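Local structure of muconate lactonizing enzyme (Corynebacterium glutamicum, 3I4K) at residues L16-I21 with Q334-T339; E306-T311 with T339-E344; T141-V146 with E329-Q334; Q34-V39 with Y50-V55; V271-T276 with H300-L305. The protein belongs to the enolase superfamily of magnesium-binding enzymes, joining an N-terminal capping domain to a TIM-barrel-like domain that carries the metal site. One frame throughout, in Å; residues are numbered along the deposited sequence.

Contact 1 (L16-I21 with Q334-T339); sequences LDVPLI and QLLKDT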
# COMPACT_ATOMS: atom_id res chain seq x y z
N LEU A 16 23.62 -17.43 -9.42
CA LEU A 16 23.27 -18.66 -10.11
C LEU A 16 23.08 -18.44 -11.60
O LEU A 16 22.37 -17.52 -12.02
CB LEU A 16 21.99 -19.25 -9.53
CG LEU A 16 21.91 -19.44 -8.01
CD1 LEU A 16 20.67 -20.24 -7.70
CD2 LEU A 16 23.16 -20.15 -7.49
N ASP A 17 23.73 -19.29 -12.40
CA ASP A 17 23.61 -19.21 -13.84
C ASP A 17 22.89 -20.47 -14.31
O ASP A 17 23.47 -21.55 -14.34
CB ASP A 17 24.99 -19.11 -14.50
CG ASP A 17 25.76 -17.86 -14.07
OD1 ASP A 17 25.20 -16.75 -14.19
OD2 ASP A 17 26.92 -17.99 -13.63
N VAL A 18 21.62 -20.31 -14.65
CA VAL A 18 20.82 -21.43 -15.12
C VAL A 18 20.52 -21.27 -16.60
O VAL A 18 20.08 -20.22 -17.04
CB VAL A 18 19.49 -21.52 -14.33
CG1 VAL A 18 18.75 -20.20 -14.41
CG2 VAL A 18 18.63 -22.64 -14.87
N PRO A 19 20.78 -22.32 -17.39
CA PRO A 19 20.54 -22.28 -18.83
C PRO A 19 19.07 -22.30 -19.20
O PRO A 19 18.25 -22.91 -18.51
CB PRO A 19 21.26 -23.54 -19.33
CG PRO A 19 22.34 -23.73 -18.32
CD PRO A 19 21.60 -23.49 -17.04
N LEU A 20 18.73 -21.62 -20.28
CA LEU A 20 17.35 -21.58 -20.75
C LEU A 20 17.15 -22.71 -21.74
O LEU A 20 18.12 -23.23 -22.29
CB LEU A 20 17.05 -20.24 -21.42
CG LEU A 20 16.65 -19.06 -20.51
CD1 LEU A 20 17.51 -19.03 -19.26
CD2 LEU A 20 16.78 -17.76 -21.30
N ILE A 21 15.91 -23.10 -21.98
CA ILE A 21 15.65 -24.17 -22.91
C ILE A 21 16.01 -23.73 -24.32
O ILE A 21 16.64 -24.47 -25.08
CB ILE A 21 14.18 -24.61 -22.87
CG1 ILE A 21 13.79 -24.96 -21.43
CG2 ILE A 21 13.97 -25.83 -23.77
CD1 ILE A 21 12.36 -25.43 -21.26
N GLN A 334 9.19 -21.77 -16.41
CA GLN A 334 9.05 -22.55 -17.63
C GLN A 334 10.15 -22.31 -18.65
O GLN A 334 10.50 -23.20 -19.42
CB GLN A 334 7.70 -22.27 -18.28
CG GLN A 334 6.50 -22.74 -17.47
CD GLN A 334 5.22 -22.73 -18.28
OE1 GLN A 334 4.79 -21.68 -18.78
NE2 GLN A 334 4.60 -23.90 -18.43
N LEU A 335 10.70 -21.10 -18.65
CA LEU A 335 11.76 -20.74 -19.59
C LEU A 335 13.08 -21.41 -19.21
O LEU A 335 13.96 -21.60 -20.06
CB LEU A 335 11.93 -19.22 -19.62
CG LEU A 335 12.79 -18.65 -20.75
CD1 LEU A 335 12.14 -18.97 -22.08
CD2 LEU A 335 12.93 -17.14 -20.57
N LEU A 336 13.22 -21.75 -17.94
CA LEU A 336 14.43 -22.40 -17.46
C LEU A 336 14.44 -23.86 -17.91
O LEU A 336 13.40 -24.53 -17.90
CB LEU A 336 14.48 -22.35 -15.93
CG LEU A 336 14.38 -20.98 -15.27
CD1 LEU A 336 14.28 -21.16 -13.76
CD2 LEU A 336 15.58 -20.13 -15.64
N LYS A 337 15.61 -24.35 -18.30
CA LYS A 337 15.72 -25.74 -18.74
C LYS A 337 15.80 -26.65 -17.51
O LYS A 337 15.60 -27.86 -17.61
CB LYS A 337 16.96 -25.90 -19.63
CG LYS A 337 17.09 -27.26 -20.29
CD LYS A 337 18.23 -27.27 -21.29
CE LYS A 337 19.55 -26.86 -20.65
NZ LYS A 337 19.94 -27.73 -19.50
N ASP A 338 16.06 -26.05 -16.36
CA ASP A 338 16.16 -26.79 -15.11
C ASP A 338 15.80 -25.86 -13.95
O ASP A 338 15.70 -24.65 -14.13
CB ASP A 338 17.57 -27.35 -14.94
CG ASP A 338 17.72 -28.24 -13.72
OD1 ASP A 338 16.78 -29.01 -13.43
OD2 ASP A 338 18.77 -28.19 -13.07
N THR A 339 15.60 -26.42 -12.76
CA THR A 339 15.24 -25.61 -11.61
C THR A 339 16.08 -25.92 -10.37
O THR A 339 17.09 -26.61 -10.45
CB THR A 339 13.73 -25.76 -11.28
OG1 THR A 339 13.45 -25.19 -9.99
CG2 THR A 339 13.32 -27.22 -11.29
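Val18 and Leu336 meet at about a right angle where strand 8-25, at one border of the capping domain's antiparallel sheet, is bridged to the chain just past helix 332-335 of the barrel domain. This is a seam between the two domains of the enolase-superfamily fold, made by backbone and side chains together. Val18 CG1 sits only 3.4 Å from Leu336 CD2, tighter than an ordinary carbon-carbon contact. The Leu336 side chain sets out away from the strand, but CG lies beside the backbone N and anti to the carbonyl carbon (chi1 -55°), and CD2 comes back to the valine. The second valine branch, CG2, rests 3.6 Å from Asp338 O, whereas the Asp338 carboxylate is engaged by Tyr372. Leu20 and Leu335 cross obliquely, CG to CG at 3.9 Å.

Between these pairs runs a single beta bridge, Leu20 with Leu336. Lys337 N donates to Pro19 O over 3.0 Å, with 167° at the hydrogen. Ile21 N reaches Leu335 O at 3.1 Å, and the CA-H of Leu20 points to the same oxygen. On its other edge strand 8-25 pairs with strand 30-43, through Val18 with Gln34 and Leu20 with Thr32.

Ile21 packs against the backbone of the partner chain, its CG1 3.4 Å from Lys337 CA. A bend of the Lys337 chain at chi3 (56°) brings CE to 4.0 Å from Pro19 CB.

Contact 2 (E306-T311 with T339-E344); sequences EGPIGT and TYIVQE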
# COMPACT_ATOMS: atom_id res chain seq x y z
N GLU A 306 12.12 -14.02 -13.48
CA GLU A 306 12.58 -14.56 -12.20
C GLU A 306 12.65 -16.07 -12.26
O GLU A 306 11.96 -16.71 -13.07
CB GLU A 306 11.61 -14.19 -11.06
CG GLU A 306 11.48 -12.70 -10.74
CD GLU A 306 10.52 -11.98 -11.67
OE1 GLU A 306 9.89 -12.64 -12.52
OE2 GLU A 306 10.39 -10.75 -11.53
N GLY A 307 13.48 -16.64 -11.39
CA GLY A 307 13.58 -18.08 -11.31
C GLY A 307 12.38 -18.53 -10.48
O GLY A 307 11.44 -17.76 -10.30
N PRO A 308 12.38 -19.77 -9.97
CA PRO A 308 11.25 -20.26 -9.17
C PRO A 308 10.99 -19.45 -7.90
O PRO A 308 9.84 -19.19 -7.56
CB PRO A 308 11.64 -21.71 -8.87
CG PRO A 308 13.15 -21.66 -8.87
CD PRO A 308 13.42 -20.80 -10.08
N ILE A 309 12.05 -19.05 -7.20
CA ILE A 309 11.90 -18.27 -5.98
C ILE A 309 11.27 -16.91 -6.27
O ILE A 309 10.28 -16.52 -5.66
CB ILE A 309 13.27 -18.08 -5.28
CG1 ILE A 309 13.68 -19.37 -4.56
CG2 ILE A 309 13.20 -16.94 -4.28
CD1 ILE A 309 12.70 -19.82 -3.48
N GLY A 310 11.86 -16.18 -7.22
CA GLY A 310 11.36 -14.87 -7.56
C GLY A 310 9.93 -14.89 -8.07
O GLY A 310 9.12 -14.02 -7.73
N THR A 311 9.63 -15.89 -8.89
CA THR A 311 8.30 -16.05 -9.46
C THR A 311 7.28 -16.36 -8.37
O THR A 311 6.13 -15.92 -8.44
CB THR A 311 8.30 -17.18 -10.50
OG1 THR A 311 9.19 -16.84 -11.57
CG2 THR A 311 6.90 -17.42 -11.04
N THR A 339 15.60 -26.42 -12.76
CA THR A 339 15.24 -25.61 -11.61
C THR A 339 16.08 -25.92 -10.37
O THR A 339 17.09 -26.61 -10.45
CB THR A 339 13.73 -25.76 -11.28
OG1 THR A 339 13.45 -25.19 -9.99
CG2 THR A 339 13.32 -27.22 -11.29
N TYR A 340 15.66 -25.38 -9.23
CA TYR A 340 16.33 -25.60 -7.95
C TYR A 340 15.32 -25.32 -6.85
O TYR A 340 15.66 -24.77 -5.81
CB TYR A 340 17.53 -24.66 -7.80
CG TYR A 340 17.20 -23.19 -7.95
CD1 TYR A 340 16.81 -22.67 -9.18
CD2 TYR A 340 17.27 -22.33 -6.86
CE1 TYR A 340 16.50 -21.32 -9.32
CE2 TYR A 340 16.96 -20.97 -6.99
CZ TYR A 340 16.58 -20.48 -8.23
OH TYR A 340 16.27 -19.15 -8.38
N ILE A 341 14.08 -25.73 -7.10
CA ILE A 341 13.02 -25.48 -6.14
C ILE A 341 12.28 -26.69 -5.57
O ILE A 341 11.29 -26.53 -4.85
CB ILE A 341 12.01 -24.48 -6.78
CG1 ILE A 341 11.58 -23.47 -5.73
CG2 ILE A 341 10.82 -25.22 -7.37
CD1 ILE A 341 12.74 -22.70 -5.12
N VAL A 342 12.77 -27.90 -5.85
CA VAL A 342 12.13 -29.12 -5.33
C VAL A 342 10.75 -29.37 -5.94
O VAL A 342 10.59 -30.29 -6.75
CB VAL A 342 11.99 -29.06 -3.79
CG1 VAL A 342 11.28 -30.30 -3.29
CG2 VAL A 342 13.36 -28.95 -3.14
N GLN A 343 9.76 -28.58 -5.55
CA GLN A 343 8.41 -28.74 -6.08
C GLN A 343 8.31 -28.19 -7.49
O GLN A 343 9.24 -27.53 -7.97
CB GLN A 343 7.38 -28.03 -5.20
CG GLN A 343 7.35 -28.50 -3.77
CD GLN A 343 8.03 -27.54 -2.82
OE1 GLN A 343 9.17 -27.12 -3.05
NE2 GLN A 343 7.34 -27.19 -1.75
N GLU A 344 7.19 -28.45 -8.14
CA GLU A 344 6.96 -27.96 -9.49
C GLU A 344 5.71 -27.10 -9.50
O GLU A 344 4.78 -27.33 -8.72
CB GLU A 344 6.79 -29.12 -10.46
CG GLU A 344 8.01 -30.02 -10.56
CD GLU A 344 7.85 -31.10 -11.61
OE1 GLU A 344 8.81 -31.88 -11.80
OE2 GLU A 344 6.78 -31.16 -12.25
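Pro308, more deeply covered than any other residue here, packs with its ring across two side chains of the 339-344 loop, Tyr340 and Ile341. Its CG stands over one face of the Tyr340 ring, 3.8 Å from the centroid and 28° off the normal, a CH-pi contact. Its CD lies 3.2 Å from Tyr340 CE1. The two side chains cross at about a right angle. Tyr340 CG is wedged between backbone N and carbonyl carbon (chi1 56°), a turn that carries the ring toward the helix although its CB does not point there. The hydroxyl has its partner in the capping domain, Glu52.

Ile341 packs on the CB side of the proline: its CB lies 3.5 Å from Pro308 CB, and its CD1 presses on Ile309 CD1 at 3.3 Å. Both separations are tighter than usual for carbons. Within 306-311, Gly307 O accepts from Thr311 N and, at 2.7 Å, from Thr311 OG1, the two donors approaching from opposite faces of the carbonyl plane. Gly307 is the N-cap. Proline, lacking an N-H, is common in the first turn of helices, and here it opens helix 308-320, which follows strand 298-301 in the TIM-barrel-like domain.

Contact 3 (T141-V146 with E329-Q334); sequences TWALGV and ELFGPQ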
# COMPACT_ATOMS: atom_id res chain seq x y z
N THR A 141 0.41 -14.83 -19.44
CA THR A 141 0.68 -14.43 -20.81
C THR A 141 2.05 -15.01 -21.13
O THR A 141 2.97 -14.89 -20.32
CB THR A 141 0.75 -12.88 -20.95
OG1 THR A 141 -0.51 -12.30 -20.60
CG2 THR A 141 1.11 -12.48 -22.38
N TRP A 142 2.19 -15.64 -22.29
CA TRP A 142 3.47 -16.22 -22.68
C TRP A 142 4.23 -15.24 -23.57
O TRP A 142 3.70 -14.77 -24.58
CB TRP A 142 3.26 -17.57 -23.39
CG TRP A 142 4.55 -18.22 -23.87
CD1 TRP A 142 5.03 -18.26 -25.15
CD2 TRP A 142 5.54 -18.89 -23.06
NE1 TRP A 142 6.25 -18.90 -25.19
CE2 TRP A 142 6.59 -19.29 -23.92
CE3 TRP A 142 5.64 -19.18 -21.69
CZ2 TRP A 142 7.72 -19.97 -23.46
CZ3 TRP A 142 6.78 -19.86 -21.23
CH2 TRP A 142 7.80 -20.25 -22.12
N ALA A 143 5.46 -14.93 -23.19
CA ALA A 143 6.29 -14.01 -23.96
C ALA A 143 7.32 -14.75 -24.81
O ALA A 143 8.00 -15.67 -24.35
CB ALA A 143 7.00 -13.04 -23.02
N LEU A 144 7.43 -14.35 -26.07
CA LEU A 144 8.40 -14.95 -26.97
C LEU A 144 9.52 -13.94 -27.16
O LEU A 144 9.26 -12.76 -27.38
CB LEU A 144 7.78 -15.25 -28.33
CG LEU A 144 6.72 -16.34 -28.48
CD1 LEU A 144 5.36 -15.80 -28.02
CD2 LEU A 144 6.64 -16.78 -29.94
N GLY A 145 10.77 -14.40 -27.07
CA GLY A 145 11.88 -13.50 -27.32
C GLY A 145 11.82 -13.21 -28.81
O GLY A 145 10.92 -13.72 -29.48
N VAL A 146 12.73 -12.40 -29.33
CA VAL A 146 12.71 -12.10 -30.76
C VAL A 146 12.98 -13.40 -31.52
O VAL A 146 14.00 -14.05 -31.31
CB VAL A 146 13.75 -11.01 -31.12
CG1 VAL A 146 15.12 -11.40 -30.62
CG2 VAL A 146 13.77 -10.79 -32.64
N GLU A 329 2.43 -12.58 -16.39
CA GLU A 329 3.32 -13.20 -17.38
C GLU A 329 4.38 -13.89 -16.54
O GLU A 329 5.56 -13.90 -16.88
CB GLU A 329 3.98 -12.14 -18.28
CG GLU A 329 4.59 -10.97 -17.53
CD GLU A 329 5.54 -10.14 -18.38
OE1 GLU A 329 5.38 -10.11 -19.63
OE2 GLU A 329 6.44 -9.50 -17.80
N LEU A 330 3.95 -14.47 -15.42
CA LEU A 330 4.85 -15.15 -14.50
C LEU A 330 5.13 -16.58 -14.96
O LEU A 330 4.67 -17.55 -14.34
CB LEU A 330 4.26 -15.13 -13.09
CG LEU A 330 4.16 -13.74 -12.46
CD1 LEU A 330 3.45 -13.82 -11.12
CD2 LEU A 330 5.55 -13.15 -12.28
N PHE A 331 5.88 -16.69 -16.05
CA PHE A 331 6.24 -17.95 -16.68
C PHE A 331 7.72 -18.26 -16.54
O PHE A 331 8.20 -19.29 -17.04
CB PHE A 331 5.88 -17.89 -18.16
CG PHE A 331 6.64 -16.84 -18.92
CD1 PHE A 331 7.95 -17.06 -19.33
CD2 PHE A 331 6.04 -15.61 -19.21
CE1 PHE A 331 8.66 -16.07 -20.02
CE2 PHE A 331 6.75 -14.61 -19.89
CZ PHE A 331 8.06 -14.84 -20.30
N GLY A 332 8.46 -17.38 -15.88
CA GLY A 332 9.89 -17.56 -15.69
C GLY A 332 10.33 -19.01 -15.57
O GLY A 332 11.10 -19.49 -16.41
N PRO A 333 9.86 -19.73 -14.53
CA PRO A 333 10.20 -21.13 -14.29
C PRO A 333 10.16 -22.02 -15.53
O PRO A 333 11.00 -22.91 -15.69
CB PRO A 333 9.18 -21.55 -13.23
CG PRO A 333 9.02 -20.28 -12.44
CD PRO A 333 8.90 -19.24 -13.53
N GLN A 334 9.19 -21.77 -16.41
CA GLN A 334 9.05 -22.55 -17.63
C GLN A 334 10.15 -22.31 -18.65
O GLN A 334 10.50 -23.20 -19.42
CB GLN A 334 7.70 -22.27 -18.28
CG GLN A 334 6.50 -22.74 -17.47
CD GLN A 334 5.22 -22.73 -18.28
OE1 GLN A 334 4.79 -21.68 -18.78
NE2 GLN A 334 4.60 -23.90 -18.43
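Trp142 lays the CE3-CZ3 side of its six-membered ring against Phe331, the centroids 4.8 Å apart and the planes inclined at 53°, an oblique aromatic pair. The closest atoms are Trp142 CZ3 and Phe331 CD1, at 3.6 Å. The CB of Trp142 points away from the partner, but CG anti to the backbone N (chi1 178°) lets the indole reach across to it. Farther round the Phe331 ring, Ala143 CB packs on CZ at 3.4 Å, and Thr141 O lies 3.3 Å from CD2. That same carbonyl receives a C-H contact from Glu329 CA at 3.4 Å.

The Gln334 amide stands almost perpendicular to the indole plane (88°), with OE1 3.6 Å from Trp142 CZ3. Arg159 donates to this oxygen and makes a cation-pi contact with Trp142, linking both to helix 149-163. Glu329 sends its carboxylate elsewhere, to Lys169 and Thr303 N, and its side chain comes within about 6 Å of the magnesium ion at its nearest atom.

Strand 137-144, the first of the barrel, thus meets the chain leaving the last one, and Thr141 pairs with Thr328 by backbone. No conventional hydrogen bond crosses between 141-146 and 329-334, which implies adhesion by aromatic and aliphatic packing, with the polar ends satisfied outside.

Contact 4 (Q34-V39 with Y50-V55); sequences QHILLV and YGEGVV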
# COMPACT_ATOMS: atom_id res chain seq x y z
N GLN A 34 19.81 -17.53 -17.57
CA GLN A 34 19.43 -16.43 -16.70
C GLN A 34 20.40 -16.39 -15.53
O GLN A 34 20.91 -17.42 -15.09
CB GLN A 34 18.00 -16.60 -16.19
CG GLN A 34 17.56 -15.55 -15.16
CD GLN A 34 17.47 -14.13 -15.73
OE1 GLN A 34 18.40 -13.64 -16.37
NE2 GLN A 34 16.35 -13.46 -15.48
N HIS A 35 20.68 -15.18 -15.06
CA HIS A 35 21.59 -14.97 -13.94
C HIS A 35 20.73 -14.54 -12.77
O HIS A 35 19.97 -13.57 -12.86
CB HIS A 35 22.60 -13.88 -14.29
CG HIS A 35 23.17 -14.02 -15.67
ND1 HIS A 35 23.87 -15.14 -16.07
CD2 HIS A 35 23.10 -13.21 -16.75
CE1 HIS A 35 24.20 -15.01 -17.35
NE2 HIS A 35 23.74 -13.85 -17.78
N ILE A 36 20.84 -15.27 -11.68
CA ILE A 36 20.04 -15.00 -10.51
C ILE A 36 20.88 -14.84 -9.26
O ILE A 36 21.74 -15.68 -8.96
CB ILE A 36 19.03 -16.14 -10.31
CG1 ILE A 36 18.23 -16.32 -11.60
CG2 ILE A 36 18.14 -15.87 -9.11
CD1 ILE A 36 17.32 -17.53 -11.62
N LEU A 37 20.66 -13.76 -8.52
CA LEU A 37 21.37 -13.56 -7.27
C LEU A 37 20.45 -14.11 -6.20
O LEU A 37 19.54 -13.42 -5.74
CB LEU A 37 21.62 -12.09 -6.98
CG LEU A 37 22.34 -11.92 -5.64
CD1 LEU A 37 23.79 -12.40 -5.80
CD2 LEU A 37 22.30 -10.47 -5.17
N LEU A 38 20.67 -15.37 -5.81
CA LEU A 38 19.84 -15.99 -4.78
C LEU A 38 20.33 -15.49 -3.43
O LEU A 38 21.44 -15.81 -3.00
CB LEU A 38 19.95 -17.51 -4.85
CG LEU A 38 19.06 -18.33 -3.91
CD1 LEU A 38 17.59 -18.14 -4.27
CD2 LEU A 38 19.44 -19.81 -4.05
N VAL A 39 19.52 -14.68 -2.77
CA VAL A 39 19.87 -14.12 -1.47
C VAL A 39 19.11 -14.87 -0.38
O VAL A 39 17.94 -15.19 -0.55
CB VAL A 39 19.53 -12.61 -1.40
CG1 VAL A 39 19.95 -12.03 -0.06
CG2 VAL A 39 20.23 -11.86 -2.53
N TYR A 50 14.44 -17.02 1.37
CA TYR A 50 15.10 -16.76 0.09
C TYR A 50 14.47 -15.67 -0.77
O TYR A 50 13.24 -15.53 -0.81
CB TYR A 50 15.18 -18.06 -0.71
CG TYR A 50 16.03 -19.12 -0.06
CD1 TYR A 50 17.42 -19.02 -0.07
CD2 TYR A 50 15.45 -20.20 0.58
CE1 TYR A 50 18.21 -19.97 0.56
CE2 TYR A 50 16.23 -21.17 1.22
CZ TYR A 50 17.61 -21.05 1.20
OH TYR A 50 18.39 -22.00 1.81
N GLY A 51 15.33 -14.93 -1.46
CA GLY A 51 14.89 -13.86 -2.34
C GLY A 51 15.81 -13.80 -3.54
O GLY A 51 16.97 -14.21 -3.45
N GLU A 52 15.32 -13.27 -4.66
CA GLU A 52 16.11 -13.18 -5.89
C GLU A 52 16.52 -11.78 -6.35
O GLU A 52 15.70 -10.87 -6.43
CB GLU A 52 15.38 -13.87 -7.04
CG GLU A 52 15.42 -15.40 -7.02
CD GLU A 52 14.79 -16.01 -8.25
OE1 GLU A 52 14.66 -15.31 -9.27
OE2 GLU A 52 14.43 -17.20 -8.21
N GLY A 53 17.81 -11.63 -6.67
CA GLY A 53 18.32 -10.38 -7.21
C GLY A 53 18.43 -10.73 -8.69
O GLY A 53 19.41 -11.35 -9.11
N VAL A 54 17.43 -10.34 -9.48
CA VAL A 54 17.41 -10.72 -10.89
C VAL A 54 16.80 -9.70 -11.86
O VAL A 54 15.78 -9.09 -11.56
CB VAL A 54 16.64 -12.06 -11.03
CG1 VAL A 54 15.24 -11.91 -10.43
CG2 VAL A 54 16.56 -12.48 -12.48
N VAL A 55 17.45 -9.54 -13.01
CA VAL A 55 17.00 -8.64 -14.08
C VAL A 55 16.88 -9.48 -15.35
O VAL A 55 17.44 -10.57 -15.43
CB VAL A 55 18.00 -7.49 -14.35
CG1 VAL A 55 18.04 -6.54 -13.17
CG2 VAL A 55 19.39 -8.06 -14.64
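Leu37 and Gly53 face each other as a hydrogen-bonded antiparallel pair, with both backbone bonds made: Leu37 N to Gly53 O at 2.8 Å and Gly53 N to Leu37 O at 2.7 Å. Val39 and Gly51 repeat the pattern two residues on, Val39 N donating to Gly51 O (2.7 Å) and Gly51 N to Val39 O (2.8 Å). The non-hydrogen-bonded pair Leu38 with Glu52 lies between them, completing a beta hairpin ladder. Glu52 CA adds a C-H contact to Leu37 O.

At the open end Gln34 bends at chi2 (66°) and brings its amide over Val54 CG2. NE2 gives a weak bond to Val55 O at 3.1 Å; its stronger acceptor is Leu305 O of the barrel domain. OE1 takes His35 N at 3.0 Å from beside the C=O (angle 98°) and also Gly57 N. His35 ND1 is paired with Asp17.

Glu52 runs past Ile36, whose CG2 lies 3.5 Å from the carboxylate carbon CD. OE1 accepts from Gly307 N, while OE2, besides Tyr340, takes Gly310 N, a position at the start of helix 308-320 that probably suits a negative group.

Strand 30-43 is the middle strand of the sheet, with 8-25 along its other edge. Leu37 looks to helix 66-81 through Met69, Lys70 and Val73, and the face bearing Leu38 and Glu52 meets Ile309 of helix 308-320.

Contact 5 (V271-T276 with H300-L305); sequences VIALKT and HGATSL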
# COMPACT_ATOMS: atom_id res chain seq x y z
N VAL A 271 -1.92 0.50 -18.58
CA VAL A 271 -1.45 -0.59 -17.73
C VAL A 271 -0.03 -0.39 -17.22
O VAL A 271 0.81 0.20 -17.89
CB VAL A 271 -1.52 -1.93 -18.50
CG1 VAL A 271 -1.35 -3.12 -17.54
CG2 VAL A 271 -2.83 -2.01 -19.27
N ILE A 272 0.23 -0.91 -16.02
CA ILE A 272 1.56 -0.82 -15.44
C ILE A 272 2.10 -2.23 -15.20
O ILE A 272 1.44 -3.06 -14.58
CB ILE A 272 1.55 -0.08 -14.09
CG1 ILE A 272 1.31 1.42 -14.32
CG2 ILE A 272 2.89 -0.29 -13.36
CD1 ILE A 272 1.38 2.24 -13.06
N ALA A 273 3.31 -2.49 -15.70
CA ALA A 273 3.94 -3.80 -15.53
C ALA A 273 4.55 -3.81 -14.14
O ALA A 273 5.63 -3.28 -13.92
CB ALA A 273 5.03 -4.00 -16.59
N LEU A 274 3.83 -4.41 -13.19
CA LEU A 274 4.28 -4.48 -11.81
C LEU A 274 5.11 -5.73 -11.56
O LEU A 274 4.65 -6.85 -11.78
CB LEU A 274 3.05 -4.39 -10.89
CG LEU A 274 2.89 -4.86 -9.44
CD1 LEU A 274 4.21 -5.01 -8.71
CD2 LEU A 274 1.98 -3.84 -8.75
N LYS A 275 6.34 -5.52 -11.11
CA LYS A 275 7.27 -6.62 -10.83
C LYS A 275 7.85 -6.39 -9.44
O LYS A 275 8.44 -5.34 -9.17
CB LYS A 275 8.41 -6.62 -11.85
CG LYS A 275 7.97 -6.55 -13.30
CD LYS A 275 9.17 -6.55 -14.25
CE LYS A 275 8.74 -6.46 -15.71
NZ LYS A 275 9.88 -6.27 -16.63
N THR A 276 7.69 -7.38 -8.57
CA THR A 276 8.19 -7.27 -7.21
C THR A 276 9.70 -7.03 -7.16
O THR A 276 10.21 -6.40 -6.25
CB THR A 276 7.82 -8.54 -6.39
OG1 THR A 276 8.30 -9.71 -7.08
CG2 THR A 276 6.31 -8.63 -6.24
N HIS A 300 -0.41 -5.35 -14.21
CA HIS A 300 -0.15 -6.65 -14.81
C HIS A 300 0.90 -7.34 -13.92
O HIS A 300 1.84 -6.69 -13.45
CB HIS A 300 0.41 -6.46 -16.22
CG HIS A 300 0.68 -7.73 -16.96
ND1 HIS A 300 -0.32 -8.56 -17.43
CD2 HIS A 300 1.84 -8.28 -17.39
CE1 HIS A 300 0.21 -9.55 -18.13
NE2 HIS A 300 1.52 -9.40 -18.12
N GLY A 301 0.73 -8.64 -13.68
CA GLY A 301 1.71 -9.35 -12.88
C GLY A 301 2.90 -9.63 -13.78
O GLY A 301 3.05 -10.74 -14.30
N ALA A 302 3.75 -8.62 -13.97
CA ALA A 302 4.92 -8.72 -14.85
C ALA A 302 6.11 -9.47 -14.25
O ALA A 302 6.25 -9.60 -13.03
CB ALA A 302 5.35 -7.31 -15.32
N THR A 303 6.99 -9.92 -15.14
CA THR A 303 8.17 -10.67 -14.73
C THR A 303 9.47 -10.11 -15.25
O THR A 303 9.52 -9.52 -16.33
CB THR A 303 8.07 -12.14 -15.20
OG1 THR A 303 9.16 -12.89 -14.68
CG2 THR A 303 8.09 -12.23 -16.72
N SER A 304 10.52 -10.27 -14.45
CA SER A 304 11.85 -9.83 -14.82
C SER A 304 12.57 -11.14 -15.16
O SER A 304 13.80 -11.22 -15.11
CB SER A 304 12.54 -9.17 -13.63
OG SER A 304 11.96 -7.91 -13.35
N LEU A 305 11.77 -12.15 -15.52
CA LEU A 305 12.25 -13.49 -15.83
C LEU A 305 12.88 -14.07 -14.57
O LEU A 305 14.03 -14.53 -14.58
CB LEU A 305 13.28 -13.46 -16.97
CG LEU A 305 12.76 -13.67 -18.40
CD1 LEU A 305 11.24 -13.63 -18.48
CD2 LEU A 305 13.38 -12.59 -19.28
O HOH W 1 4.81 -9.26 -10.71
O HOH W 2 12.25 -6.41 -15.55
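Val271 packs on His300, its CG1 4.0 Å from His300 CB. One residue on, the Ile272 carbonyl accepts His300 N at 3.0 Å in a nearly straight bond (171°), while the Ile272 side chain turns to Ala292 of helix 282-294. Ala273 is the parallel partner of His300; its CB lies on the same face as the imidazole and meets Ala302 CB at 3.6 Å. The imidazole itself is fixed from beyond, ND1 bonding to Tyr326 O.

The two strands are neighbours in the TIM-barrel-like sheet, joined by a beta-alpha-beta crossover through helix 282-294, and pairing continues at Leu274. Its N donates to His300 O at 3.0 Å. Its O receives Ala302 N only weakly (3.0 Å, 129°); Gly301 centres an inverse gamma turn, where Ala302 N also makes a weak bond back to His300 O. A water stands 2.6 Å from Leu274 O and also reaches Ala302 O.

Lys275 leaves the strand with its chain extended beyond CG and runs alongside Ala302, past Ser304, to end near Thr303 O. Lys275 CG is pressed to 3.4 Å from Ala302 CB, a tight fit, and CD passes beside Ser304 OG. NZ bonds to Asp251, a magnesium ligand, and donates over 2.6 Å to a second water, which is hydrogen-bonded in turn to Ser304 OG.

Contact 1 joins the capping domain to the barrel; contact 4 in the first and contact 2 in the second meet through Glu52, OE1 2.8 Å from Gly307 N. Contacts 3 and 5 reach toward the metal site of Asp200, Glu226 and Asp251. The Lys275 side chain in contact 5 comes about 4 Å from the magnesium ion, that of Leu335 in contact 1 about 13 Å. Contacts 3 and 5, with centres 12 Å apart, join where Glu329 N probably bonds to Gly301 O at 2.9 Å. Contacts 1 and 4 share the three-stranded sheet, Leu16 N lying 2.6 Å from Ile36 O. Contact 1 passes directly into contact 2 through Thr339, and Leu335 CD2 packs 4.1 Å from Leu305 CG of contact 5.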